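Local structure of SusD family protein (Bacteroides uniformis, 7KV1) at residues Gln230-Met235 against Ser286-Asn291; Phe266-Ser271 against Arg407-Leu412; Glu279-Asp284 against Asn400-Tyr405. The protein is a surface glycan-binding protein of the SusD family that probably captures beta-glucans at the cell surface of a gut bacterium. All blocks are in the same frame, centred on the assembly; numbering follows the deposited sequence.

How the interactions relate
All three contacts gather round the two-stranded antiparallel sheet of 286-290 and 403-407 and the start of helix 408-420 that follows it. Interactions 1 and 3 lie about 11 Å apart, centre to centre, and share that sheet, where Ile290 N is 2.8 Å from Tyr403 O; a second link is the hydrogen bond from Trp282 N to Glu289 OE2, 2.7 Å. Interaction 2, with its centre about 12 Å from that of interaction 1 and about 13 Å from that of interaction 3, meets the first through Phe266 and Thr411 packing on Ile287. It meets the third where Arg267 N comes 3.1 Å from Asp284 O. Interaction 2 alone touches the cobalt hexammine.

Interaction 1. Residues Gln230-Met235 against Ser286-Asn291; sequences QAMAYM and SIWEIN
Met232 lies along the indole of Trp288, the two side chains side by side and pointing the same way. Its CG sits 3.7 Å from Trp288 CG, and its methyl CE comes down over the six-membered ring, 3.9 Å from the centroid and only 8° off the normal, a CH-pi contact. Between them SD stands above the five-membered ring at a longer 4.9 Å from that centroid, which makes this a Met-aromatic pair as well. With CG anti to the backbone N (chi1 177°), the bend at chi2 (-99°) lays the thioether across the ring face. Ile287 packs on Ala231, Met232 and Met235 of the helix. Its CG2 presses on the backbone, 3.7 Å from Met232 N, and its CD1 meets Met235 CG at 3.9 Å, the Ile287 and Met235 side chains crossing at about a right angle. No hydrogen bond joins the segments; the indole NE1 is satisfied by Gly226 O. Ile287 and Trp288 both face Tyr406, a classic beta bulge in strand 286-290. The contact is buried: helix 230-244 packs against this strand, while helices 250-262 and 408-420 close round Ile287 and Met235, and strand 403-407 pairs alongside.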
loop_
_atom_site.group_PDB
_atom_site.type_symbol
_atom_site.label_atom_id
_atom_site.label_comp_id
_atom_site.label_asym_id
_atom_site.label_seq_id
_atom_site.Cartn_x
_atom_site.Cartn_y
_atom_site.Cartn_z
ATOM N N GLN A 230 15.095 9.162 0.780
ATOM C CA GLN A 230 14.527 10.290 1.523
ATOM C C GLN A 230 13.136 10.575 0.933
ATOM O O GLN A 230 12.239 10.942 1.696
ATOM C CB GLN A 230 15.504 11.451 1.458
ATOM C CG GLN A 230 15.089 12.612 2.326
ATOM C CD GLN A 230 15.513 12.441 3.751
ATOM O OE1 GLN A 230 15.757 11.323 4.215
ATOM N NE2 GLN A 230 15.575 13.566 4.452
ATOM N N ALA A 231 12.968 10.480 -0.384
ATOM C CA ALA A 231 11.652 10.720 -1.030
ATOM C C ALA A 231 10.660 9.684 -0.488
ATOM O O ALA A 231 9.520 10.023 -0.191
ATOM C CB ALA A 231 11.751 10.646 -2.532
ATOM N N MET A 232 11.078 8.435 -0.365
ATOM C CA MET A 232 10.175 7.379 0.147
ATOM C C MET A 232 9.796 7.722 1.589
ATOM O O MET A 232 8.621 7.525 1.949
ATOM C CB MET A 232 10.809 5.992 0.043
ATOM C CG MET A 232 9.946 4.901 0.628
ATOM S SD MET A 232 10.477 4.464 2.284
ATOM C CE MET A 232 9.499 2.991 2.585
ATOM N N ALA A 233 10.757 8.228 2.372
ATOM C CA ALA A 233 10.592 8.648 3.779
ATOM C C ALA A 233 9.534 9.752 3.876
ATOM O O ALA A 233 8.657 9.703 4.786
ATOM C CB ALA A 233 11.921 9.108 4.356
ATOM N N TYR A 234 9.644 10.760 3.015
ATOM C CA TYR A 234 8.642 11.856 2.919
ATOM C C TYR A 234 7.221 11.289 2.697
ATOM O O TYR A 234 6.265 11.787 3.277
ATOM C CB TYR A 234 9.012 12.827 1.790
ATOM C CG TYR A 234 10.258 13.648 2.003
ATOM C CD1 TYR A 234 10.903 13.720 3.228
ATOM C CD2 TYR A 234 10.741 14.446 0.982
ATOM C CE1 TYR A 234 12.051 14.480 3.399
ATOM C CE2 TYR A 234 11.867 15.238 1.148
ATOM C CZ TYR A 234 12.525 15.260 2.365
ATOM O OH TYR A 234 13.627 16.059 2.517
ATOM N N MET A 235 7.077 10.285 1.841
ATOM C CA MET A 235 5.765 9.687 1.490
ATOM C C MET A 235 5.238 8.893 2.691
ATOM O O MET A 235 4.047 8.949 2.967
ATOM C CB MET A 235 5.895 8.833 0.223
ATOM C CG MET A 235 6.226 9.695 -1.013
ATOM S SD MET A 235 4.948 10.963 -1.385
ATOM C CE MET A 235 3.577 9.969 -1.965
ATOM N N SER A 286 7.984 7.171 -10.282
ATOM C CA SER A 286 8.126 6.114 -9.262
ATOM C C SER A 286 8.948 6.637 -8.085
ATOM O O SER A 286 10.084 7.034 -8.286
ATOM C CB SER A 286 8.692 4.853 -9.884
ATOM O OG SER A 286 8.589 3.780 -8.948
ATOM N N ILE A 287 8.376 6.695 -6.880
ATOM C CA ILE A 287 9.159 7.103 -5.680
ATOM C C ILE A 287 9.643 5.825 -4.994
ATOM O O ILE A 287 10.815 5.784 -4.540
ATOM C CB ILE A 287 8.345 8.032 -4.770
ATOM C CG1 ILE A 287 8.171 9.414 -5.408
ATOM C CG2 ILE A 287 8.971 8.121 -3.401
ATOM C CD1 ILE A 287 7.241 10.327 -4.686
ATOM N N TRP A 288 8.783 4.804 -4.932
ATOM C CA TRP A 288 9.212 3.509 -4.362
ATOM C C TRP A 288 8.375 2.356 -4.912
ATOM O O TRP A 288 7.116 2.453 -4.977
ATOM C CB TRP A 288 9.192 3.584 -2.838
ATOM C CG TRP A 288 9.966 2.489 -2.180
ATOM C CD1 TRP A 288 11.303 2.224 -2.306
ATOM C CD2 TRP A 288 9.440 1.495 -1.289
ATOM N NE1 TRP A 288 11.639 1.139 -1.552
ATOM C CE2 TRP A 288 10.523 0.668 -0.915
ATOM C CE3 TRP A 288 8.178 1.245 -0.741
ATOM C CZ2 TRP A 288 10.369 -0.388 -0.017
ATOM C CZ3 TRP A 288 8.018 0.170 0.106
ATOM C CH2 TRP A 288 9.110 -0.621 0.477
ATOM N N GLU A 289 9.080 1.308 -5.321
ATOM C CA GLU A 289 8.497 0.052 -5.816
ATOM C C GLU A 289 9.146 -1.083 -5.039
ATOM O O GLU A 289 10.289 -0.904 -4.572
ATOM C CB GLU A 289 8.772 -0.180 -7.300
ATOM C CG GLU A 289 8.537 1.012 -8.179
ATOM C CD GLU A 289 8.511 0.733 -9.667
ATOM O OE1 GLU A 289 8.621 -0.468 -10.069
ATOM O OE2 GLU A 289 8.369 1.713 -10.423
ATOM N N ILE A 290 8.433 -2.197 -4.939
ATOM C CA ILE A 290 8.971 -3.491 -4.454
ATOM C C ILE A 290 9.265 -4.338 -5.688
ATOM O O ILE A 290 8.365 -4.521 -6.488
ATOM C CB ILE A 290 8.009 -4.154 -3.476
ATOM C CG1 ILE A 290 7.739 -3.227 -2.284
ATOM C CG2 ILE A 290 8.569 -5.490 -3.030
ATOM C CD1 ILE A 290 6.588 -3.666 -1.427
ATOM N N ASN A 291 10.522 -4.745 -5.843
ATOM C CA ASN A 291 11.059 -5.394 -7.065
ATOM C C ASN A 291 10.757 -6.881 -7.008
ATOM O O ASN A 291 11.007 -7.475 -5.911
ATOM C CB ASN A 291 12.572 -5.245 -7.216
ATOM C CG ASN A 291 12.980 -3.829 -7.534
ATOM O OD1 ASN A 291 12.288 -3.134 -8.276
ATOM N ND2 ASN A 291 14.107 -3.403 -6.992
#

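Interaction 2. Residues Phe266-Ser271 against Arg407-Leu412; sequences FRLNPS and RYAETL. With NCO (cobalt hexammine(III)), chain C.
Tyr408 and the carbonyl of Phe266 share a trivalent complex cation: three ammines of the cobalt hexammine, N1, N5 and N6, all donate to Phe266 O, and N5 also gives a hydrogen bond of 3.1 Å to Tyr408 OH. Behind this polar end the contact is apolar. Phe266 CB sits over the Tyr408 ring, 4.2 Å from its centroid and 28° off the normal, a CH-pi contact, while the phenyl ring turns off the contact and makes a cation-pi contact with Lys208. Arg267 N lies over the same face toward its rim, Arg267 C comes 3.6 Å from Tyr408 CD2, and Leu412 CG covers the opposite face, so the phenol is sandwiched between loop and helix. Tyr408 reaches the loop because its CG lies opposite the backbone N (chi1 178°). The Leu268 and Tyr408 side chains cross at about a right angle; Leu268 CD2 rests 3.6 Å from Ala409 N in the first helical turn, and its CD1 meets Leu412 CD1 tip to tip at 3.8 Å. Arg267 folds back to give NH1 to Leu268 O at 2.7 Å, almost straight. An Asx turn at Asn269 and the N-cap Ser271 lead into helix 272-275. Ile261 O and Ser263 O also accept from the complex, probably a crystallisation additive, in a pocket where carbonyls supply most of the acceptors.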
loop_
_atom_site.group_PDB
_atom_site.type_symbol
_atom_site.label_atom_id
_atom_site.label_comp_id
_atom_site.label_asym_id
_atom_site.label_seq_id
_atom_site.Cartn_x
_atom_site.Cartn_y
_atom_site.Cartn_z
ATOM N N PHE A 266 11.434 14.244 -10.479
ATOM C CA PHE A 266 10.140 13.511 -10.448
ATOM C C PHE A 266 9.163 14.163 -11.428
ATOM O O PHE A 266 9.150 15.395 -11.544
ATOM C CB PHE A 266 9.571 13.492 -9.019
ATOM C CG PHE A 266 10.374 12.630 -8.086
ATOM C CD1 PHE A 266 10.407 11.259 -8.266
ATOM C CD2 PHE A 266 11.160 13.187 -7.096
ATOM C CE1 PHE A 266 11.173 10.449 -7.439
ATOM C CE2 PHE A 266 11.930 12.387 -6.273
ATOM C CZ PHE A 266 11.937 11.022 -6.444
ATOM N N ARG A 267 8.365 13.357 -12.106
ATOM C CA ARG A 267 7.250 13.896 -12.916
ATOM C C ARG A 267 6.191 12.815 -13.070
ATOM O O ARG A 267 6.537 11.642 -12.906
ATOM C CB ARG A 267 7.732 14.416 -14.280
ATOM C CG ARG A 267 8.425 13.381 -15.148
ATOM C CD ARG A 267 7.903 13.252 -16.574
ATOM N NE ARG A 267 7.812 14.493 -17.313
ATOM C CZ ARG A 267 6.686 15.067 -17.749
ATOM N NH1 ARG A 267 5.482 14.548 -17.523
ATOM N NH2 ARG A 267 6.775 16.195 -18.418
ATOM N N LEU A 268 4.983 13.205 -13.480
ATOM C CA LEU A 268 3.947 12.243 -13.898
ATOM C C LEU A 268 4.385 11.578 -15.199
ATOM O O LEU A 268 4.838 12.276 -16.131
ATOM C CB LEU A 268 2.608 12.972 -14.038
ATOM C CG LEU A 268 2.007 13.511 -12.751
ATOM C CD1 LEU A 268 0.657 14.141 -13.027
ATOM C CD2 LEU A 268 1.845 12.397 -11.716
ATOM N N ASN A 269 4.263 10.260 -15.286
ATOM C CA ASN A 269 4.395 9.580 -16.600
ATOM C C ASN A 269 3.371 10.186 -17.560
ATOM O O ASN A 269 2.180 10.257 -17.243
ATOM C CB ASN A 269 4.195 8.072 -16.476
ATOM C CG ASN A 269 4.730 7.312 -17.658
ATOM O OD1 ASN A 269 4.489 7.713 -18.793
ATOM N ND2 ASN A 269 5.456 6.230 -17.396
ATOM N N PRO A 270 3.794 10.666 -18.754
ATOM C CA PRO A 270 2.852 11.237 -19.711
ATOM C C PRO A 270 1.706 10.280 -20.037
ATOM O O PRO A 270 0.648 10.765 -20.328
ATOM C CB PRO A 270 3.694 11.536 -20.970
ATOM C CG PRO A 270 5.120 11.617 -20.460
ATOM C CD PRO A 270 5.196 10.795 -19.187
ATOM N N SER A 271 1.963 8.959 -20.015
ATOM C CA SER A 271 0.953 7.892 -20.241
ATOM C C SER A 271 0.699 7.162 -18.914
ATOM O O SER A 271 1.633 6.524 -18.411
ATOM C CB SER A 271 1.414 6.904 -21.302
ATOM O OG SER A 271 0.675 5.694 -21.207
ATOM N N ARG A 407 3.826 6.603 -5.837
ATOM C CA ARG A 407 3.953 7.327 -7.126
ATOM C C ARG A 407 3.860 8.842 -6.880
ATOM O O ARG A 407 3.147 9.285 -5.978
ATOM C CB ARG A 407 2.829 6.912 -8.081
ATOM C CG ARG A 407 2.823 5.427 -8.381
ATOM C CD ARG A 407 1.952 5.150 -9.562
ATOM N NE ARG A 407 0.526 5.060 -9.334
ATOM C CZ ARG A 407 -0.398 5.906 -9.798
ATOM N NH1 ARG A 407 -0.054 7.024 -10.410
ATOM N NH2 ARG A 407 -1.685 5.627 -9.626
ATOM N N TYR A 408 4.472 9.620 -7.743
ATOM C CA TYR A 408 4.423 11.097 -7.668
ATOM C C TYR A 408 2.973 11.611 -7.832
ATOM O O TYR A 408 2.735 12.735 -7.362
ATOM C CB TYR A 408 5.407 11.680 -8.683
ATOM C CG TYR A 408 5.464 13.180 -8.774
ATOM C CD1 TYR A 408 6.053 13.947 -7.776
ATOM C CD2 TYR A 408 4.925 13.838 -9.862
ATOM C CE1 TYR A 408 6.117 15.326 -7.883
ATOM C CE2 TYR A 408 5.007 15.215 -9.997
ATOM C CZ TYR A 408 5.577 15.962 -8.991
ATOM O OH TYR A 408 5.645 17.314 -9.110
ATOM N N ALA A 409 2.037 10.861 -8.435
ATOM C CA ALA A 409 0.599 11.246 -8.434
ATOM C C ALA A 409 0.127 11.422 -6.982
ATOM O O ALA A 409 -0.562 12.410 -6.672
ATOM C CB ALA A 409 -0.266 10.262 -9.194
ATOM N N GLU A 410 0.576 10.539 -6.085
ATOM C CA GLU A 410 0.211 10.597 -4.658
ATOM C C GLU A 410 0.898 11.783 -3.958
ATOM O O GLU A 410 0.280 12.394 -3.069
ATOM C CB GLU A 410 0.484 9.240 -4.002
ATOM C CG GLU A 410 -0.131 9.146 -2.644
ATOM C CD GLU A 410 0.012 7.844 -1.884
ATOM O OE1 GLU A 410 0.703 6.908 -2.356
ATOM O OE2 GLU A 410 -0.675 7.750 -0.852
ATOM N N THR A 411 2.128 12.128 -4.337
ATOM C CA THR A 411 2.794 13.379 -3.877
ATOM C C THR A 411 1.872 14.572 -4.168
ATOM O O THR A 411 1.604 15.363 -3.240
ATOM C CB THR A 411 4.180 13.538 -4.514
ATOM O OG1 THR A 411 4.910 12.305 -4.425
ATOM C CG2 THR A 411 4.935 14.682 -3.880
ATOM N N LEU A 412 1.365 14.690 -5.401
ATOM C CA LEU A 412 0.571 15.876 -5.815
ATOM C C LEU A 412 -0.738 15.878 -5.024
ATOM O O LEU A 412 -1.094 16.939 -4.477
ATOM C CB LEU A 412 0.331 15.849 -7.331
ATOM C CG LEU A 412 1.557 16.125 -8.207
ATOM C CD1 LEU A 412 1.284 15.684 -9.632
ATOM C CD2 LEU A 412 1.971 17.602 -8.191
HETATM CO CO NCO C . 8.532 19.161 -11.643
HETATM N N1 NCO C . 10.232 18.287 -12.256
HETATM N N2 NCO C . 6.946 20.107 -10.886
HETATM N N3 NCO C . 8.413 20.341 -13.333
HETATM N N4 NCO C . 9.612 20.539 -10.739
HETATM N N5 NCO C . 8.591 18.015 -9.955
HETATM N N6 NCO C . 7.427 17.807 -12.566
#

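Interaction 3. Residues Glu279-Asp284 against Asn400-Tyr405; sequences EGEWCD and NNNYRY. With EDO (1,2-ethanediol), chain D.
Glu281, in the type II beta turn from Gly280 to Cys283, packs tightly on the chain leading into strand 403-407 of the two-stranded antiparallel sheet. Its carboxylate stacks on the Asn402 amide, the planes 12° apart, and OE2 accepts the backbone N of Asn402 at 3.1 Å in a nearly straight bond that arrives from above the carboxylate plane. The Asn402 amide is held from elsewhere, ND2 by Glu289 OE1 and OD1 by Tyr292 N. Glu281 CG lies over one face of the Arg404 guanidinium, 3.4 Å from NH2. The charges attract only at long range, since OE2 is 3.9 Å from Arg404 NH1 and well out of the guanidinium plane. Arg404 bends at chi2 (61°), and NH1 returns to Asn402 O, 2.8 Å away, while Ile275 O takes NH2; together these bonds restrain the group's rotation. The looser part is bridged by water. One water lies between Glu281 OE1 and Asn400 O, within hydrogen-bonding distance of each, and another lies between Gly280 O and Arg404 NE, accepting from NE. At the end of 400-405, Tyr405 OH donates to a bound 1,2-ethanediol, probably from the crystallisation liquor. Water also completes the Glu281-Arg404 pair: one molecule donates to Glu281 OE2 at 2.8 Å and accepts from Arg404 NH1 at 2.7 Å.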
loop_
_atom_site.group_PDB
_atom_site.type_symbol
_atom_site.label_atom_id
_atom_site.label_comp_id
_atom_site.label_asym_id
_atom_site.label_seq_id
_atom_site.Cartn_x
_atom_site.Cartn_y
_atom_site.Cartn_z
ATOM N N GLU A 279 8.381 -1.658 -18.994
ATOM C CA GLU A 279 9.196 -0.456 -19.349
ATOM C C GLU A 279 8.869 0.724 -18.418
ATOM O O GLU A 279 9.709 1.613 -18.330
ATOM C CB GLU A 279 8.965 -0.046 -20.805
ATOM C CG GLU A 279 9.356 -1.099 -21.829
ATOM C CD GLU A 279 8.770 -2.497 -21.643
ATOM O OE1 GLU A 279 7.506 -2.645 -21.451
ATOM O OE2 GLU A 279 9.581 -3.448 -21.673
ATOM N N GLY A 280 7.715 0.736 -17.737
ATOM C CA GLY A 280 7.295 1.810 -16.806
ATOM C C GLY A 280 7.859 1.629 -15.406
ATOM O O GLY A 280 7.770 2.571 -14.591
ATOM N N GLU A 281 8.465 0.475 -15.130
ATOM C CA GLU A 281 9.094 0.202 -13.818
ATOM C C GLU A 281 10.173 1.248 -13.601
ATOM O O GLU A 281 10.961 1.470 -14.527
ATOM C CB GLU A 281 9.664 -1.215 -13.785
ATOM C CG GLU A 281 8.572 -2.250 -13.867
ATOM C CD GLU A 281 9.035 -3.673 -13.651
ATOM O OE1 GLU A 281 10.256 -3.912 -13.767
ATOM O OE2 GLU A 281 8.169 -4.522 -13.357
ATOM N N TRP A 282 10.163 1.904 -12.450
ATOM C CA TRP A 282 11.172 2.934 -12.097
ATOM C C TRP A 282 11.191 4.060 -13.157
ATOM O O TRP A 282 12.259 4.639 -13.394
ATOM C CB TRP A 282 12.541 2.258 -11.906
ATOM C CG TRP A 282 12.525 1.339 -10.723
ATOM C CD1 TRP A 282 12.629 -0.018 -10.716
ATOM C CD2 TRP A 282 12.345 1.738 -9.357
ATOM N NE1 TRP A 282 12.516 -0.493 -9.430
ATOM C CE2 TRP A 282 12.358 0.568 -8.575
ATOM C CE3 TRP A 282 12.222 2.979 -8.724
ATOM C CZ2 TRP A 282 12.243 0.601 -7.192
ATOM C CZ3 TRP A 282 12.099 3.019 -7.351
ATOM C CH2 TRP A 282 12.115 1.838 -6.598
ATOM N N CYS A 283 10.039 4.415 -13.732
ATOM C CA CYS A 283 9.896 5.688 -14.489
ATOM C C CYS A 283 10.003 6.835 -13.475
ATOM O O CYS A 283 10.106 6.560 -12.226
ATOM C CB CYS A 283 8.604 5.741 -15.289
ATOM S SG CYS A 283 7.102 5.811 -14.275
ATOM N N ASP A 284 10.018 8.078 -13.960
ATOM C CA ASP A 284 10.320 9.243 -13.093
ATOM C C ASP A 284 9.114 9.596 -12.215
ATOM O O ASP A 284 9.265 10.470 -11.354
ATOM C CB ASP A 284 10.849 10.402 -13.934
ATOM C CG ASP A 284 12.252 10.087 -14.463
ATOM O OD1 ASP A 284 13.100 9.553 -13.663
ATOM O OD2 ASP A 284 12.480 10.317 -15.662
ATOM N N ASN A 400 6.815 -11.000 -13.177
ATOM C CA ASN A 400 7.924 -10.063 -12.846
ATOM C C ASN A 400 7.389 -8.695 -12.408
ATOM O O ASN A 400 8.218 -7.774 -12.223
ATOM C CB ASN A 400 8.883 -9.878 -14.033
ATOM C CG ASN A 400 8.197 -9.262 -15.229
ATOM O OD1 ASN A 400 7.066 -8.784 -15.127
ATOM N ND2 ASN A 400 8.848 -9.308 -16.379
ATOM N N ASN A 401 6.076 -8.515 -12.303
ATOM C CA ASN A 401 5.505 -7.163 -12.035
ATOM C C ASN A 401 6.023 -6.629 -10.699
ATOM O O ASN A 401 5.641 -7.201 -9.646
ATOM C CB ASN A 401 3.980 -7.168 -11.969
ATOM C CG ASN A 401 3.370 -7.684 -13.248
ATOM O OD1 ASN A 401 3.481 -8.874 -13.532
ATOM N ND2 ASN A 401 2.706 -6.813 -14.001
ATOM N N ASN A 402 6.792 -5.539 -10.732
ATOM C CA ASN A 402 7.094 -4.737 -9.517
ATOM C C ASN A 402 5.780 -4.205 -8.914
ATOM O O ASN A 402 4.826 -3.870 -9.663
ATOM C CB ASN A 402 7.999 -3.548 -9.806
ATOM C CG ASN A 402 9.431 -3.934 -10.121
ATOM O OD1 ASN A 402 9.757 -5.120 -10.185
ATOM N ND2 ASN A 402 10.273 -2.928 -10.317
ATOM N N TYR A 403 5.745 -4.082 -7.600
ATOM C CA TYR A 403 4.589 -3.503 -6.890
ATOM C C TYR A 403 4.881 -2.017 -6.731
ATOM O O TYR A 403 5.854 -1.686 -6.037
ATOM C CB TYR A 403 4.323 -4.172 -5.535
ATOM C CG TYR A 403 3.076 -3.605 -4.916
ATOM C CD1 TYR A 403 1.868 -3.697 -5.593
ATOM C CD2 TYR A 403 3.100 -2.872 -3.746
ATOM C CE1 TYR A 403 0.704 -3.139 -5.086
ATOM C CE2 TYR A 403 1.943 -2.293 -3.231
ATOM C CZ TYR A 403 0.747 -2.412 -3.910
ATOM O OH TYR A 403 -0.405 -1.850 -3.439
ATOM N N ARG A 404 4.084 -1.171 -7.377
ATOM C CA ARG A 404 4.262 0.302 -7.343
ATOM C C ARG A 404 3.684 0.758 -6.002
ATOM O O ARG A 404 2.461 0.619 -5.807
ATOM C CB ARG A 404 3.589 1.009 -8.529
ATOM C CG ARG A 404 4.292 0.877 -9.873
ATOM C CD ARG A 404 4.446 -0.531 -10.431
ATOM N NE ARG A 404 4.823 -0.456 -11.848
ATOM C CZ ARG A 404 5.011 -1.490 -12.650
ATOM N NH1 ARG A 404 4.903 -2.734 -12.195
ATOM N NH2 ARG A 404 5.358 -1.284 -13.910
ATOM N N TYR A 405 4.527 1.212 -5.082
ATOM C CA TYR A 405 4.092 1.485 -3.683
ATOM C C TYR A 405 3.764 2.963 -3.514
ATOM O O TYR A 405 2.663 3.261 -3.017
ATOM C CB TYR A 405 5.128 1.031 -2.648
ATOM C CG TYR A 405 4.507 0.795 -1.293
ATOM C CD1 TYR A 405 4.169 1.851 -0.447
ATOM C CD2 TYR A 405 4.186 -0.484 -0.899
ATOM C CE1 TYR A 405 3.555 1.627 0.777
ATOM C CE2 TYR A 405 3.563 -0.724 0.317
ATOM C CZ TYR A 405 3.251 0.329 1.162
ATOM O OH TYR A 405 2.666 0.026 2.365
HETATM C C1 EDO D . 0.442 0.382 5.486
HETATM O O1 EDO D . 1.392 -0.652 5.283
HETATM C C2 EDO D . 0.035 1.043 4.224
HETATM O O2 EDO D . 1.130 1.692 3.581
HETATM O O HOH W 1 6.329 2.134 -12.179
HETATM O O HOH W 2 5.614 -4.199 -14.362
HETATM O O HOH W 3 10.324 -6.438 -12.612
#